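Local coordinates for protein-glutaminase (Chryseobacterium proteolyticum, PDB 2ZK9), which catalyses the hydrolytic deamidation of glutamine side chains in proteins, releasing ammonia and leaving glutamate residues, at residues S105-G110 and R118-N123. Sequence-based numbering, arbitrary orientation. Where two conformers were deposited one is given.
Sequences SLFSSG and RNACVN
L106 and F107 meet A120 and C121 where the loop following strand 97-102 folds back against helix 114-120 and the residues after it, in a glutaminase-family fold probably related to the papain-like (clan CA) enzymes. The contact is apolar throughout: no hydrogen bond crosses it, and it buries 144 Å² summed over both sides. The closest CA atoms across the contact are those of L106 and A120, 7.1 Å apart, and each of these residues points its CB toward the opposing segment.

The tightest approach is aromatic to methyl. CZ of F107 lies 3.5 Å from CB of A120, and CE2 of the same ring is 3.6 Å from that CB, so the methyl meets the CE2-CZ side of the ring at an oblique angle. The ring gets there although the CB of F107 does not point directly at the helix. W117, one helical turn before A120, touches both F107 and L106, and V112 also packs on F107.

Backbone bonds from C121 N to R118 O (3.0 Å) and from V122 N to N119 O hold the chain in successive turns here. H83 of strand 82-91 touches both L106 and C121, joining the contact to the mixed sheet. The remaining apolar contacts belong to one branch of L106. Its CG stands anti to the carbonyl carbon, beside the backbone N (chi1 -64°), and CD1 is anti to CA (chi2 176°), which brings CD1 within 4.3 Å of A120 CB and 3.9 Å of C121 SG.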
loop_
_atom_site.group_PDB
_atom_site.type_symbol
_atom_site.label_atom_id
_atom_site.label_comp_id
_atom_site.label_asym_id
_atom_site.label_seq_id
_atom_site.Cartn_x
_atom_site.Cartn_y
_atom_site.Cartn_z
ATOM N N SER A 105 5.272 3.082 -2.568
ATOM C CA SER A 105 5.946 3.851 -1.516
ATOM C C SER A 105 7.321 3.276 -1.152
ATOM O O SER A 105 8.131 3.997 -0.639
ATOM C CB SER A 105 5.086 4.070 -0.278
ATOM O OG SER A 105 4.913 2.903 0.546
ATOM N N LEU A 106 7.528 1.999 -1.437
ATOM C CA LEU A 106 8.784 1.299 -1.164
ATOM C C LEU A 106 9.456 0.785 -2.426
ATOM O O LEU A 106 10.676 0.619 -2.406
ATOM C CB LEU A 106 8.585 0.186 -0.144
ATOM C CG LEU A 106 8.148 0.654 1.242
ATOM C CD1 LEU A 106 7.887 -0.562 2.132
ATOM C CD2 LEU A 106 9.160 1.577 1.867
ATOM N N PHE A 107 8.710 0.412 -3.436
ATOM C CA PHE A 107 9.191 -0.205 -4.646
ATOM C C PHE A 107 8.511 0.457 -5.827
ATOM O O PHE A 107 7.431 0.064 -6.297
ATOM C CB PHE A 107 8.940 -1.719 -4.614
ATOM C CG PHE A 107 9.692 -2.386 -3.510
ATOM C CD1 PHE A 107 10.991 -2.788 -3.689
ATOM C CD2 PHE A 107 9.071 -2.635 -2.297
ATOM C CE1 PHE A 107 11.691 -3.450 -2.714
ATOM C CE2 PHE A 107 9.752 -3.260 -1.278
ATOM C CZ PHE A 107 11.035 -3.697 -1.501
ATOM N N SER A 108 9.143 1.477 -6.357
ATOM C CA SER A 108 8.555 2.291 -7.405
ATOM C C SER A 108 8.550 1.684 -8.803
ATOM O O SER A 108 7.863 2.186 -9.696
ATOM C CB SER A 108 9.347 3.627 -7.508
ATOM O OG SER A 108 10.742 3.391 -7.634
ATOM N N SER A 109 9.314 0.601 -8.998
ATOM C CA SER A 109 9.535 0.088 -10.337
ATOM C C SER A 109 8.651 -1.075 -10.726
ATOM O O SER A 109 8.543 -1.343 -11.913
ATOM C CB SER A 109 11.012 -0.277 -10.589
ATOM O OG SER A 109 11.801 0.906 -10.595
ATOM N N GLY A 110 8.095 -1.815 -9.774
ATOM C CA GLY A 110 7.255 -2.944 -10.155
ATOM C C GLY A 110 6.825 -3.695 -8.925
ATOM O O GLY A 110 7.252 -3.425 -7.807
ATOM N N ARG A 118 8.477 -7.180 3.007
ATOM C CA ARG A 118 8.612 -7.126 4.472
ATOM C C ARG A 118 10.020 -6.736 4.877
ATOM O O ARG A 118 10.237 -6.014 5.845
ATOM C CB ARG A 118 8.218 -8.440 5.106
ATOM C CG ARG A 118 6.696 -8.713 4.992
ATOM C CD ARG A 118 6.242 -9.841 5.936
ATOM N NE ARG A 118 6.931 -11.101 5.720
ATOM C CZ ARG A 118 6.579 -11.978 4.806
ATOM N NH1 ARG A 118 5.560 -11.792 3.990
ATOM N NH2 ARG A 118 7.304 -13.118 4.698
ATOM N N ASN A 119 11.026 -7.233 4.118
ATOM C CA ASN A 119 12.410 -6.841 4.455
ATOM C C ASN A 119 12.633 -5.337 4.281
ATOM O O ASN A 119 13.404 -4.777 5.084
ATOM C CB ASN A 119 13.352 -7.694 3.604
ATOM C CG ASN A 119 14.796 -7.413 3.954
ATOM O OD1 ASN A 119 15.485 -6.811 3.121
ATOM N ND2 ASN A 119 15.248 -7.789 5.114
ATOM N N ALA A 120 11.981 -4.679 3.322
ATOM C CA ALA A 120 12.080 -3.237 3.193
ATOM C C ALA A 120 11.409 -2.495 4.311
ATOM O O ALA A 120 11.648 -1.286 4.473
ATOM C CB ALA A 120 11.518 -2.790 1.855
ATOM N N CYS A 121 10.549 -3.171 5.086
ATOM C CA CYS A 121 9.930 -2.592 6.274
ATOM C C CYS A 121 10.768 -2.736 7.526
ATOM O O CYS A 121 10.353 -2.273 8.586
ATOM C CB CYS A 121 8.560 -3.251 6.488
ATOM S SG CYS A 121 7.365 -2.953 5.180
ATOM N N VAL A 122 11.932 -3.378 7.409
ATOM C CA VAL A 122 12.869 -3.519 8.514
ATOM C C VAL A 122 14.254 -3.119 8.004
ATOM O O VAL A 122 15.235 -3.857 8.106
ATOM C CB VAL A 122 12.814 -4.903 9.160
ATOM C CG1 VAL A 122 11.527 -4.986 10.008
ATOM C CG2 VAL A 122 12.920 -6.043 8.159
ATOM N N ASN A 123 14.346 -1.907 7.466
ATOM C CA ASN A 123 15.533 -1.397 6.802
ATOM C C ASN A 123 16.503 -0.861 7.858
ATOM O O ASN A 123 16.260 0.204 8.426
ATOM C CB ASN A 123 15.108 -0.333 5.792
ATOM C CG ASN A 123 16.256 0.130 4.946
ATOM O OD1 ASN A 123 17.406 0.106 5.340
ATOM N ND2 ASN A 123 15.891 0.585 3.751
#